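Side-chain contacts in catechol O-methyltransferase (Niastella koreensis, PDB 7CVW), which transfers a methyl group from S-adenosyl-L-methionine to either hydroxyl of catechol-like compounds, with magnesium as its preferred metal cofactor: residues S8-I13 and S42-K47; T28-E33 and Q99-R104; Q50-L55 and G159-A164; I73-A78 and M135-A140; I203-M206 and E211-G214. All coordinates share one frame; numbering follows the deposited sequence.

Touching side chains are buried in interactions 1 to 4 and, apart from partly exposed Asp-213, in interaction 5; the chemistry changes with depth. Interactions 3 and 4 lie nearest the middle of the chain, their centres about 8 Å apart, and are wholly apolar across the segments; both set a helix against neighbouring strands of the same sheet, 160-165 and 133-138. Interactions 1 and 2, about 16 and 17 Å from the chain's centre, join helix to helix through asparagine amides that donate hydrogen bonds. Interaction 5 pairs the hairpin strands 199-206 and 213-220 mainly through backbone bonds. Helix 43-55 serves both interactions 1 and 3, and interactions 1, 3 and 5 also touch the second subunit.

Interaction 1: residues S8-I13 and S42-K47; sequences SVDHYI and SPNQGK
Two hydrogen bonds from one amide nitrogen tie Asn-44 to Asp-10. ND2 of Asn-44 lies 2.8 Å from OD1 of Asp-10, with an N-H...O angle of 159°, and 3.1 Å from the backbone O of Asp-10, where the bond is more bent. Both acceptors lie close to the amide plane, whereas OD1 is met from above its carboxylate; the two planes are 72° apart. Water-mediated bonds extend the link: water 2 lies 2.6 Å from both OD2 of Asp-10 and OG of Ser-42, and water 1 accepts from the backbone N of Asn-44 while donating weakly to OD2. OD2 also accepts from Val-209 N. In van der Waals contact, the CG2 methyl of Ile-13 packs against the Asn-44 amide, 3.5 Å from ND2. Within 42-47, Gln-45 N donates to OG of Ser-42 (3.1 Å) and Ser-42 N to OE1 of Gln-45 (3.2 Å). These reciprocal bonds define a capping box, here opening helix 43-55 where it meets helix 4-17.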
# COMPACT_ATOMS: atom_id res chain seq x y z
N SER A 8 7.41 1.89 -18.60
CA SER A 8 8.66 1.09 -18.63
C SER A 8 8.97 0.55 -17.24
O SER A 8 9.35 -0.64 -17.09
CB SER A 8 9.80 1.90 -19.17
OG SER A 8 9.52 2.26 -20.51
N VAL A 9 8.84 1.39 -16.22
CA VAL A 9 9.11 0.95 -14.83
C VAL A 9 8.08 -0.10 -14.41
O VAL A 9 8.46 -1.07 -13.72
CB VAL A 9 9.19 2.14 -13.85
CG1 VAL A 9 9.15 1.67 -12.41
CG2 VAL A 9 10.45 2.94 -14.11
N ASP A 10 6.82 0.06 -14.80
CA ASP A 10 5.78 -0.95 -14.44
C ASP A 10 6.19 -2.30 -15.04
O ASP A 10 6.07 -3.31 -14.35
CB ASP A 10 4.37 -0.52 -14.86
CG ASP A 10 3.29 -0.71 -13.78
OD1 ASP A 10 3.63 -0.81 -12.59
OD2 ASP A 10 2.12 -0.70 -14.15
N HIS A 11 6.69 -2.34 -16.27
CA HIS A 11 7.10 -3.60 -16.94
C HIS A 11 8.29 -4.22 -16.20
O HIS A 11 8.32 -5.43 -16.02
CB HIS A 11 7.43 -3.36 -18.41
CG HIS A 11 6.26 -3.33 -19.33
ND1 HIS A 11 5.13 -2.57 -19.09
CD2 HIS A 11 6.05 -3.94 -20.52
CE1 HIS A 11 4.28 -2.71 -20.09
NE2 HIS A 11 4.82 -3.55 -20.97
N TYR A 12 9.26 -3.39 -15.81
CA TYR A 12 10.41 -3.83 -15.00
C TYR A 12 9.92 -4.50 -13.71
O TYR A 12 10.38 -5.58 -13.35
CB TYR A 12 11.29 -2.61 -14.71
CG TYR A 12 12.32 -2.79 -13.64
CD1 TYR A 12 13.58 -3.30 -13.92
CD2 TYR A 12 12.10 -2.32 -12.37
CE1 TYR A 12 14.57 -3.36 -12.95
CE2 TYR A 12 13.05 -2.41 -11.38
CZ TYR A 12 14.30 -2.92 -11.67
OH TYR A 12 15.24 -2.99 -10.68
N ILE A 13 8.98 -3.88 -13.00
CA ILE A 13 8.41 -4.43 -11.73
C ILE A 13 7.64 -5.72 -12.00
O ILE A 13 7.80 -6.65 -11.23
CB ILE A 13 7.53 -3.39 -11.02
CG1 ILE A 13 8.36 -2.19 -10.56
CG2 ILE A 13 6.80 -4.04 -9.86
CD1 ILE A 13 7.51 -1.00 -10.15
N SER A 42 -4.09 -3.15 -13.10
CA SER A 42 -2.84 -3.61 -13.75
C SER A 42 -2.33 -4.84 -13.01
O SER A 42 -2.73 -5.11 -11.87
CB SER A 42 -1.81 -2.51 -13.71
OG SER A 42 -1.38 -2.30 -12.36
N PRO A 43 -1.44 -5.64 -13.63
CA PRO A 43 -0.82 -6.76 -12.93
C PRO A 43 -0.22 -6.38 -11.57
O PRO A 43 -0.43 -7.06 -10.59
CB PRO A 43 0.25 -7.24 -13.94
CG PRO A 43 -0.36 -6.88 -15.28
CD PRO A 43 -1.01 -5.53 -15.03
N ASN A 44 0.51 -5.26 -11.52
CA ASN A 44 1.20 -4.90 -10.26
C ASN A 44 0.17 -4.42 -9.24
O ASN A 44 0.41 -4.60 -8.04
CB ASN A 44 2.30 -3.86 -10.49
CG ASN A 44 3.49 -4.39 -11.26
OD1 ASN A 44 3.83 -5.57 -11.14
ND2 ASN A 44 4.09 -3.50 -12.03
N GLN A 45 -0.91 -3.77 -9.68
CA GLN A 45 -2.01 -3.40 -8.76
C GLN A 45 -2.70 -4.68 -8.25
O GLN A 45 -3.07 -4.73 -7.05
CB GLN A 45 -3.01 -2.47 -9.43
CG GLN A 45 -2.43 -1.11 -9.71
CD GLN A 45 -3.31 -0.28 -10.60
OE1 GLN A 45 -4.37 -0.73 -11.05
NE2 GLN A 45 -2.83 0.92 -10.95
N GLY A 46 -2.86 -5.68 -9.12
CA GLY A 46 -3.41 -6.99 -8.72
C GLY A 46 -2.58 -7.61 -7.62
O GLY A 46 -3.14 -8.03 -6.61
N LYS A 47 -1.26 -7.63 -7.79
CA LYS A 47 -0.36 -8.20 -6.76
C LYS A 47 -0.49 -7.39 -5.47
O LYS A 47 -0.53 -7.99 -4.40
CB LYS A 47 1.07 -8.19 -7.30
CG LYS A 47 2.10 -8.84 -6.38
CD LYS A 47 1.90 -10.33 -6.17
CE LYS A 47 3.06 -10.99 -5.43
NZ LYS A 47 4.24 -11.13 -6.31
O HOH W 1 1.44 -3.59 -13.87
O HOH W 2 0.34 -0.33 -12.25

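Interaction 2: residues T28-E33 and Q99-R104; sequences TNSLAE and QKNIDR
Ser-30 OG lies close to the plane of the Asn-101 amide, 2.9 Å from ND2, and the N-H...O angle of 164° makes the bond nearly straight. The guanidinium of Arg-104 has Asn-101 CG at its edge, in plane, and OD1 of Asn-101 accepts from NH1 of Arg-104 at 2.8 Å. This donor is tilted 24° from the carbonyl plane, while OD1 lies in the guanidinium plane. With CG beside the backbone N (chi1 -66°), the asparagine reaches across from helix 92-104 to helix 22-34. ND2 has a second acceptor, Ala-68 O, and Ser-30 OG is also bonded to Ala-27 O, one turn back in its own helix. Each polar end of the amide is therefore engaged, which fixes its rotation and identifies N and O from their partners. OG receives the ND2 hydrogen, leaving its own proton for Ala-27 O, so that the donors run in one direction, a hydrogen-bond chain from Arg-104 NH1 through Asn-101 and Ser-30 to Ala-27 O.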
# COMPACT_ATOMS: atom_id res chain seq x y z
N THR A 28 -7.80 -11.28 -19.07
CA THR A 28 -7.48 -10.07 -19.86
C THR A 28 -7.93 -10.29 -21.30
O THR A 28 -8.57 -9.41 -21.89
CB THR A 28 -5.99 -9.73 -19.78
OG1 THR A 28 -5.71 -9.43 -18.41
CG2 THR A 28 -5.59 -8.55 -20.65
N ASN A 29 -7.63 -11.45 -21.87
CA ASN A 29 -7.97 -11.73 -23.29
C ASN A 29 -9.48 -11.72 -23.48
O ASN A 29 -9.96 -11.29 -24.57
CB ASN A 29 -7.34 -13.05 -23.74
CG ASN A 29 -5.84 -12.92 -23.93
OD1 ASN A 29 -5.34 -11.81 -24.13
ND2 ASN A 29 -5.12 -14.03 -23.82
N SER A 30 -10.24 -12.09 -22.45
CA SER A 30 -11.71 -12.20 -22.57
C SER A 30 -12.31 -10.82 -22.84
O SER A 30 -13.42 -10.75 -23.39
CB SER A 30 -12.33 -12.89 -21.37
OG SER A 30 -12.32 -12.03 -20.24
N LEU A 31 -11.66 -9.75 -22.42
CA LEU A 31 -12.24 -8.38 -22.51
C LEU A 31 -12.49 -8.02 -23.97
O LEU A 31 -13.58 -7.60 -24.30
CB LEU A 31 -11.30 -7.37 -21.87
CG LEU A 31 -11.19 -7.50 -20.35
CD1 LEU A 31 -10.04 -6.64 -19.86
CD2 LEU A 31 -12.49 -7.12 -19.65
N ALA A 32 -11.49 -8.09 -24.83
CA ALA A 32 -11.69 -7.62 -26.22
C ALA A 32 -12.72 -8.55 -26.91
O ALA A 32 -13.61 -8.04 -27.59
CB ALA A 32 -10.40 -7.53 -26.98
N GLU A 33 -12.62 -9.86 -26.70
CA GLU A 33 -13.54 -10.87 -27.30
C GLU A 33 -15.00 -10.54 -26.92
O GLU A 33 -15.93 -10.74 -27.73
CB GLU A 33 -13.06 -12.25 -26.84
CG GLU A 33 -14.00 -13.40 -27.12
CD GLU A 33 -13.68 -14.70 -26.39
OE1 GLU A 33 -13.00 -14.66 -25.34
OE2 GLU A 33 -14.14 -15.76 -26.87
N GLN A 99 -17.67 -15.21 -14.74
CA GLN A 99 -17.93 -16.55 -14.18
C GLN A 99 -17.06 -17.58 -14.92
O GLN A 99 -16.46 -18.43 -14.25
CB GLN A 99 -19.40 -16.93 -14.29
CG GLN A 99 -19.68 -18.29 -13.67
CD GLN A 99 -19.61 -18.23 -12.16
OE1 GLN A 99 -20.35 -17.48 -11.54
NE2 GLN A 99 -18.68 -18.97 -11.57
N LYS A 100 -16.97 -17.48 -16.24
CA LYS A 100 -16.12 -18.39 -17.05
C LYS A 100 -14.67 -18.25 -16.60
O LYS A 100 -13.95 -19.27 -16.50
CB LYS A 100 -16.26 -18.08 -18.54
CG LYS A 100 -15.53 -19.05 -19.46
CD LYS A 100 -15.85 -18.83 -20.93
CE LYS A 100 -14.66 -19.05 -21.83
NZ LYS A 100 -15.06 -19.62 -23.14
N ASN A 101 -14.22 -17.03 -16.35
CA ASN A 101 -12.80 -16.75 -16.01
C ASN A 101 -12.49 -17.29 -14.60
O ASN A 101 -11.38 -17.83 -14.37
CB ASN A 101 -12.51 -15.26 -16.14
CG ASN A 101 -12.61 -14.75 -17.56
OD1 ASN A 101 -12.47 -15.51 -18.53
ND2 ASN A 101 -12.76 -13.44 -17.71
N ILE A 102 -13.43 -17.15 -13.68
CA ILE A 102 -13.33 -17.68 -12.29
C ILE A 102 -13.29 -19.22 -12.35
O ILE A 102 -12.51 -19.85 -11.63
CB ILE A 102 -14.52 -17.15 -11.47
CG1 ILE A 102 -14.34 -15.68 -11.08
CG2 ILE A 102 -14.84 -18.06 -10.28
CD1 ILE A 102 -13.09 -15.34 -10.34
N ASP A 103 -14.10 -19.81 -13.21
CA ASP A 103 -14.17 -21.29 -13.38
C ASP A 103 -12.81 -21.76 -13.90
O ASP A 103 -12.28 -22.76 -13.37
CB ASP A 103 -15.33 -21.67 -14.30
CG ASP A 103 -16.73 -21.42 -13.76
OD1 ASP A 103 -16.87 -21.12 -12.56
OD2 ASP A 103 -17.68 -21.53 -14.56
N ARG A 104 -12.25 -21.06 -14.89
CA ARG A 104 -10.94 -21.42 -15.49
C ARG A 104 -9.88 -21.38 -14.39
O ARG A 104 -8.98 -22.24 -14.39
CB ARG A 104 -10.56 -20.46 -16.62
CG ARG A 104 -9.31 -20.88 -17.38
CD ARG A 104 -8.89 -19.89 -18.43
NE ARG A 104 -9.88 -19.85 -19.48
CZ ARG A 104 -10.81 -18.90 -19.66
NH1 ARG A 104 -10.87 -17.84 -18.88
NH2 ARG A 104 -11.67 -19.00 -20.66

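Interaction 3: residues Q50-L55 and G159-A164; sequences QLLAQL and GTLIVA
Leu-52 and Leu-161 mark the closest approach of the two backbones, a helical segment and an extended one with 8.3 Å between their CA atoms. Residues 50-55 keep regular helical torsions and close the i to i+4 bonds of the last turns of helix 43-55, such as Leu-55 N to Leu-51 O at 2.9 Å. Across from them, 161-164 hold extended torsions, and Leu-161 and Val-163, two residues apart, both direct their side chains at the helix. No hydrogen bond crosses the gap; the contact is carried by methyl and methylene groups. CD2 of Leu-161 packs against Leu-52, 3.7 Å from its CB and 4.1 Å from its CD2, and the two side chains run at about a right angle to each other. With CG anti to the backbone N (chi1 173°), Leu-161 extends its branched end to the helix. CD1 of Leu-52, also near Leu-161 CD2, touches CG2 of Val-163 at 4.2 Å, a looser contact. Met-135 of the adjacent strand flanks Leu-52, and Leu-55 of the second subunit packs on it as well, so this apolar layer continues into the dimer interface. Such a helix, packed through Leu-52 on one face of a mainly parallel sheet, belongs to the Rossmann-like alpha/beta/alpha sandwich of class I methyltransferases.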
# COMPACT_ATOMS: atom_id res chain seq x y z
N GLN A 50 -3.60 -8.39 -3.67
CA GLN A 50 -3.40 -9.75 -3.10
C GLN A 50 -2.62 -9.62 -1.80
O GLN A 50 -2.97 -10.28 -0.81
CB GLN A 50 -2.70 -10.64 -4.11
CG GLN A 50 -2.58 -12.08 -3.64
CD GLN A 50 -1.89 -12.89 -4.70
OE1 GLN A 50 -0.66 -12.86 -4.81
NE2 GLN A 50 -2.67 -13.60 -5.52
N LEU A 51 -1.57 -8.81 -1.79
CA LEU A 51 -0.74 -8.63 -0.58
C LEU A 51 -1.57 -8.00 0.53
O LEU A 51 -1.39 -8.36 1.69
CB LEU A 51 0.48 -7.78 -0.94
CG LEU A 51 1.50 -8.48 -1.83
CD1 LEU A 51 2.56 -7.51 -2.31
CD2 LEU A 51 2.18 -9.64 -1.11
N LEU A 52 -2.39 -7.02 0.21
CA LEU A 52 -3.25 -6.37 1.23
C LEU A 52 -4.20 -7.43 1.81
O LEU A 52 -4.40 -7.44 3.02
CB LEU A 52 -4.03 -5.21 0.60
CG LEU A 52 -3.21 -3.97 0.26
CD1 LEU A 52 -4.05 -2.96 -0.49
CD2 LEU A 52 -2.61 -3.31 1.49
N ALA A 53 -4.76 -8.30 0.98
CA ALA A 53 -5.67 -9.36 1.47
C ALA A 53 -4.91 -10.29 2.43
O ALA A 53 -5.44 -10.66 3.46
CB ALA A 53 -6.27 -10.10 0.31
N GLN A 54 -3.67 -10.63 2.11
CA GLN A 54 -2.82 -11.46 3.00
C GLN A 54 -2.56 -10.71 4.32
O GLN A 54 -2.63 -11.34 5.41
CB GLN A 54 -1.51 -11.84 2.31
CG GLN A 54 -1.66 -12.73 1.10
CD GLN A 54 -0.31 -13.02 0.49
OE1 GLN A 54 0.57 -13.60 1.13
NE2 GLN A 54 -0.11 -12.59 -0.74
N LEU A 55 -2.27 -9.41 4.27
CA LEU A 55 -2.00 -8.64 5.51
C LEU A 55 -3.26 -8.62 6.38
O LEU A 55 -3.11 -8.64 7.63
CB LEU A 55 -1.61 -7.20 5.20
CG LEU A 55 -0.14 -6.89 4.93
CD1 LEU A 55 0.03 -5.38 4.81
CD2 LEU A 55 0.78 -7.44 6.03
N GLY A 159 -10.92 -3.05 12.07
CA GLY A 159 -9.73 -3.54 11.37
C GLY A 159 -9.99 -3.88 9.90
O GLY A 159 -9.02 -4.19 9.19
N THR A 160 -11.24 -3.89 9.46
CA THR A 160 -11.55 -4.11 8.02
C THR A 160 -10.78 -3.07 7.20
O THR A 160 -10.78 -1.88 7.57
CB THR A 160 -13.04 -3.98 7.73
OG1 THR A 160 -13.73 -5.07 8.34
CG2 THR A 160 -13.32 -3.93 6.25
N LEU A 161 -10.21 -3.51 6.08
CA LEU A 161 -9.55 -2.65 5.09
C LEU A 161 -10.53 -2.41 3.97
O LEU A 161 -11.01 -3.41 3.37
CB LEU A 161 -8.30 -3.34 4.55
CG LEU A 161 -7.61 -2.62 3.41
CD1 LEU A 161 -7.06 -1.28 3.85
CD2 LEU A 161 -6.51 -3.51 2.83
N ILE A 162 -10.78 -1.14 3.66
CA ILE A 162 -11.62 -0.73 2.51
C ILE A 162 -10.70 -0.02 1.54
O ILE A 162 -9.97 0.91 1.94
CB ILE A 162 -12.80 0.16 2.93
CG1 ILE A 162 -13.64 -0.51 4.00
CG2 ILE A 162 -13.64 0.50 1.70
CD1 ILE A 162 -14.60 0.40 4.72
N VAL A 163 -10.68 -0.50 0.30
CA VAL A 163 -9.87 0.06 -0.80
C VAL A 163 -10.83 0.56 -1.86
O VAL A 163 -11.78 -0.18 -2.20
CB VAL A 163 -8.94 -1.01 -1.39
CG1 VAL A 163 -8.11 -0.46 -2.53
CG2 VAL A 163 -8.05 -1.61 -0.32
N ALA A 164 -10.62 1.77 -2.37
CA ALA A 164 -11.46 2.33 -3.44
C ALA A 164 -10.56 2.73 -4.60
O ALA A 164 -9.63 3.52 -4.37
CB ALA A 164 -12.26 3.53 -2.95

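Interaction 4: residues I73-A78 and M135-A140; sequences IWMARA and MIFIDA. With MG (magnesium ion), chain C; SAH (S-adenosyl-L-homocysteine), chain E.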
# COMPACT_ATOMS: atom_id res chain seq x y z
N ILE A 73 -9.65 -12.53 -9.23
CA ILE A 73 -8.72 -13.69 -9.19
C ILE A 73 -7.53 -13.37 -8.28
O ILE A 73 -7.14 -14.22 -7.47
CB ILE A 73 -8.28 -14.07 -10.61
CG1 ILE A 73 -9.47 -14.66 -11.37
CG2 ILE A 73 -7.09 -15.02 -10.58
CD1 ILE A 73 -9.30 -14.71 -12.87
N TRP A 74 -6.89 -12.22 -8.45
CA TRP A 74 -5.75 -11.79 -7.60
C TRP A 74 -6.16 -11.86 -6.12
O TRP A 74 -5.45 -12.49 -5.30
CB TRP A 74 -5.32 -10.39 -7.98
CG TRP A 74 -4.37 -10.30 -9.13
CD1 TRP A 74 -4.61 -9.79 -10.38
CD2 TRP A 74 -2.99 -10.68 -9.12
NE1 TRP A 74 -3.48 -9.82 -11.13
CE2 TRP A 74 -2.46 -10.37 -10.38
CE3 TRP A 74 -2.15 -11.25 -8.15
CZ2 TRP A 74 -1.12 -10.62 -10.72
CZ3 TRP A 74 -0.84 -11.52 -8.49
CH2 TRP A 74 -0.33 -11.17 -9.74
N MET A 75 -7.28 -11.27 -5.73
CA MET A 75 -7.67 -11.26 -4.30
C MET A 75 -8.11 -12.65 -3.83
O MET A 75 -7.74 -13.02 -2.72
CB MET A 75 -8.77 -10.24 -4.01
CG MET A 75 -8.26 -8.83 -4.21
SD MET A 75 -9.51 -7.59 -3.74
CE MET A 75 -10.69 -7.79 -5.06
N ALA A 76 -8.89 -13.40 -4.62
CA ALA A 76 -9.43 -14.70 -4.15
C ALA A 76 -8.28 -15.69 -3.92
O ALA A 76 -8.39 -16.56 -3.02
CB ALA A 76 -10.39 -15.24 -5.17
N ARG A 77 -7.17 -15.52 -4.63
CA ARG A 77 -5.99 -16.40 -4.43
C ARG A 77 -5.33 -16.17 -3.06
O ARG A 77 -4.53 -17.04 -2.67
CB ARG A 77 -5.01 -16.22 -5.58
CG ARG A 77 -5.47 -16.99 -6.81
CD ARG A 77 -4.66 -16.70 -8.03
NE ARG A 77 -5.01 -17.62 -9.09
CZ ARG A 77 -4.56 -17.55 -10.34
NH1 ARG A 77 -3.71 -16.60 -10.70
NH2 ARG A 77 -4.93 -18.47 -11.22
N ALA A 78 -5.66 -15.11 -2.32
CA ALA A 78 -5.13 -14.90 -0.95
C ALA A 78 -5.97 -15.68 0.07
O ALA A 78 -5.53 -15.75 1.22
CB ALA A 78 -5.14 -13.44 -0.60
N MET A 135 -11.85 -7.48 4.06
CA MET A 135 -11.38 -6.53 3.02
C MET A 135 -12.52 -6.27 2.05
O MET A 135 -13.27 -7.21 1.72
CB MET A 135 -10.17 -7.09 2.28
CG MET A 135 -9.62 -6.14 1.25
SD MET A 135 -8.06 -6.79 0.62
CE MET A 135 -7.74 -5.75 -0.80
N ILE A 136 -12.66 -5.01 1.64
CA ILE A 136 -13.72 -4.57 0.70
C ILE A 136 -13.05 -3.75 -0.38
O ILE A 136 -12.31 -2.81 -0.02
CB ILE A 136 -14.84 -3.78 1.42
CG1 ILE A 136 -15.42 -4.61 2.57
CG2 ILE A 136 -15.92 -3.36 0.43
CD1 ILE A 136 -16.48 -3.93 3.38
N PHE A 137 -13.27 -4.12 -1.64
CA PHE A 137 -12.71 -3.40 -2.81
C PHE A 137 -13.87 -2.73 -3.54
O PHE A 137 -14.70 -3.43 -4.11
CB PHE A 137 -11.89 -4.33 -3.69
CG PHE A 137 -11.21 -3.68 -4.87
CD1 PHE A 137 -10.47 -2.52 -4.69
CD2 PHE A 137 -11.28 -4.22 -6.15
CE1 PHE A 137 -9.84 -1.92 -5.77
CE2 PHE A 137 -10.64 -3.61 -7.22
CZ PHE A 137 -9.90 -2.48 -7.02
N ILE A 138 -13.91 -1.41 -3.49
CA ILE A 138 -14.93 -0.58 -4.18
C ILE A 138 -14.37 -0.17 -5.55
O ILE A 138 -13.40 0.61 -5.61
CB ILE A 138 -15.29 0.65 -3.35
CG1 ILE A 138 -15.78 0.25 -1.96
CG2 ILE A 138 -16.30 1.50 -4.11
CD1 ILE A 138 -16.11 1.41 -1.08
N ASP A 139 -14.96 -0.71 -6.61
CA ASP A 139 -14.43 -0.47 -7.97
C ASP A 139 -15.54 -0.59 -9.00
O ASP A 139 -15.27 -1.07 -10.09
CB ASP A 139 -13.26 -1.41 -8.27
CG ASP A 139 -12.45 -0.91 -9.45
OD1 ASP A 139 -12.47 0.35 -9.67
OD2 ASP A 139 -11.81 -1.79 -10.14
N ALA A 140 -16.72 -0.08 -8.69
CA ALA A 140 -17.83 -0.22 -9.66
C ALA A 140 -18.06 1.13 -10.35
O ALA A 140 -17.12 1.70 -10.78
CB ALA A 140 -19.07 -0.69 -8.94
MG MG C . -10.84 0.35 -11.41
N SAH E . -12.42 -4.52 -10.45
CA SAH E . -12.35 -4.85 -11.89
CB SAH E . -12.80 -3.66 -12.75
CG SAH E . -14.19 -3.19 -12.48
SD SAH E . -14.62 -2.08 -13.89
C SAH E . -10.90 -5.23 -12.19
O SAH E . -10.70 -6.22 -12.80
OXT SAH E . -10.08 -4.48 -11.79
C5' SAH E . -16.22 -1.44 -13.31
C4' SAH E . -17.28 -2.50 -13.32
O4' SAH E . -18.38 -1.99 -12.55
C3' SAH E . -17.88 -2.87 -14.69
O3' SAH E . -17.85 -4.26 -14.94
C2' SAH E . -19.32 -2.35 -14.63
O2' SAH E . -20.23 -3.10 -15.38
C1' SAH E . -19.56 -2.44 -13.13
N9 SAH E . -20.66 -1.64 -12.65
C8 SAH E . -21.15 -0.48 -13.16
N7 SAH E . -22.18 -0.02 -12.51
C5 SAH E . -22.39 -0.94 -11.50
C6 SAH E . -23.33 -1.01 -10.46
N6 SAH E . -24.30 -0.13 -10.28
N1 SAH E . -23.26 -2.06 -9.64
C2 SAH E . -22.30 -2.96 -9.83
N3 SAH E . -21.38 -3.00 -10.78
C4 SAH E . -21.45 -1.94 -11.58
O HOH W 3 -9.84 -1.56 -12.42
O HOH W 4 -12.96 0.55 -12.73
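A Met-aromatic contact joins helix 70-76 to strand 133-138, which leads at its C-terminal end to the metal and cofactor site of the Rossmann-like core. SD of Met-75 lies 5.1 Å from the centroid of the Phe-137 ring, obliquely, 43° off its normal. The bend at chi3 (-71°) brings the methyl group back toward the ring, with CE of Met-75 3.8 Å from CD2 of Phe-137. On another side, SD touches CE of Met-135 at 3.9 Å; this second methionine is extended and crosses the first at about a right angle. CB of Asp-139 rests over one face of Phe-137, near its rim. OD1 of Asp-139 binds magnesium at 2.4 Å, alongside Asp-165, Asn-166 and two waters; OD2, a longer 2.7 Å from the metal, accepts from the amino N of S-adenosyl-L-homocysteine at 2.8 Å. Phe-137, with CE2 3.8 Å from the ligand's amino N, stands between the methionines and the site. One carboxylate thus links the metal to the amino group of the ligand.

Interaction 5: residues I203-M206 and E211-G214; sequences ILQM and EYDG
Met-206 and Asp-213 form an antiparallel hydrogen-bonded pair at the turn end of the beta hairpin 199-206/213-220. Met-206 N donates to Asp-213 O at 2.8 Å, the nitrogen standing 44° out of the carbonyl plane, and Asp-213 N returns a bond to Met-206 O at 2.9 Å, nearly straight at 169° and in the carbonyl plane. Met-206 O has further company: water 5, with fewer protons than neighbouring acceptors, bonds to it weakly and lies 3.0 Å from Glu-211 O, and CA of Tyr-212 makes a CA-H...O contact with Met-206 O at 3.5 Å. The next pair, Gln-205 with Gly-214, is non-hydrogen-bonded; its CA atoms are 4.2 Å apart, and CA of Gly-214 approaches Leu-204 O to 3.0 Å. Gly-214 is backbone-bonded to Val-167, and its N also makes a weak bond to OD1 of Asp-213. The Asp-213 carboxylate is mainly satisfied outside the hairpin: OD1 accepts from the backbone N of Ile-168 and Arg-169, and OD2 from ND2 of Asn-166. Because Asn-166 binds magnesium, Asp-213 is a second-shell residue that probably helps orient that amide. The Tyr-212 ring meets Phe-6 of the second subunit edge-to-face, and its CD1 lies 3.6 Å from Met-206 O.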
# COMPACT_ATOMS: atom_id res chain seq x y z
N ILE A 203 -4.80 8.32 0.62
CA ILE A 203 -4.93 8.05 -0.83
C ILE A 203 -3.52 7.84 -1.37
O ILE A 203 -2.60 8.68 -1.07
CB ILE A 203 -5.68 9.17 -1.58
CG1 ILE A 203 -7.13 9.26 -1.10
CG2 ILE A 203 -5.57 8.97 -3.08
CD1 ILE A 203 -7.80 10.59 -1.42
N LEU A 204 -3.30 6.75 -2.08
CA LEU A 204 -2.01 6.44 -2.73
C LEU A 204 -2.10 6.87 -4.18
O LEU A 204 -2.88 6.26 -4.91
CB LEU A 204 -1.72 4.94 -2.74
CG LEU A 204 -1.28 4.31 -1.45
CD1 LEU A 204 -1.24 2.78 -1.61
CD2 LEU A 204 0.09 4.83 -1.05
N GLN A 205 -1.27 7.80 -4.59
CA GLN A 205 -1.11 8.14 -6.01
C GLN A 205 -0.51 6.93 -6.73
O GLN A 205 0.41 6.29 -6.18
CB GLN A 205 -0.25 9.39 -6.18
CG GLN A 205 -0.83 10.63 -5.52
CD GLN A 205 -0.14 11.90 -5.94
OE1 GLN A 205 0.34 12.69 -5.11
NE2 GLN A 205 -0.12 12.13 -7.23
N MET A 206 -1.01 6.65 -7.92
CA MET A 206 -0.52 5.49 -8.69
C MET A 206 -0.20 5.87 -10.12
O MET A 206 -0.96 6.58 -10.77
CB MET A 206 -1.52 4.34 -8.64
CG MET A 206 -1.58 3.75 -7.24
SD MET A 206 -2.52 2.22 -7.25
CE MET A 206 -2.38 1.81 -5.51
N GLU A 211 -3.40 5.07 -16.90
CA GLU A 211 -3.43 6.53 -16.67
C GLU A 211 -3.18 6.79 -15.18
O GLU A 211 -3.76 6.08 -14.30
CB GLU A 211 -4.74 7.11 -17.17
CG GLU A 211 -4.85 8.63 -17.05
CD GLU A 211 -6.23 9.20 -17.40
OE1 GLU A 211 -6.33 9.82 -18.45
OE2 GLU A 211 -7.18 9.01 -16.62
N TYR A 212 -2.34 7.79 -14.90
CA TYR A 212 -2.12 8.35 -13.56
C TYR A 212 -3.46 8.39 -12.80
O TYR A 212 -4.46 8.95 -13.31
CB TYR A 212 -1.51 9.74 -13.72
CG TYR A 212 -1.47 10.61 -12.48
CD1 TYR A 212 -1.06 10.14 -11.24
CD2 TYR A 212 -1.79 11.95 -12.59
CE1 TYR A 212 -1.00 10.98 -10.14
CE2 TYR A 212 -1.68 12.80 -11.51
CZ TYR A 212 -1.32 12.32 -10.27
OH TYR A 212 -1.23 13.16 -9.21
N ASP A 213 -3.46 7.83 -11.60
CA ASP A 213 -4.70 7.71 -10.80
C ASP A 213 -4.30 7.48 -9.35
O ASP A 213 -3.28 7.96 -8.90
CB ASP A 213 -5.58 6.62 -11.42
CG ASP A 213 -7.07 6.73 -11.18
OD1 ASP A 213 -7.47 7.47 -10.30
OD2 ASP A 213 -7.82 6.08 -11.92
N GLY A 214 -5.15 6.81 -8.60
CA GLY A 214 -4.85 6.54 -7.19
C GLY A 214 -5.91 5.66 -6.58
O GLY A 214 -7.03 5.54 -7.12
O HOH W 5 -2.02 4.23 -12.62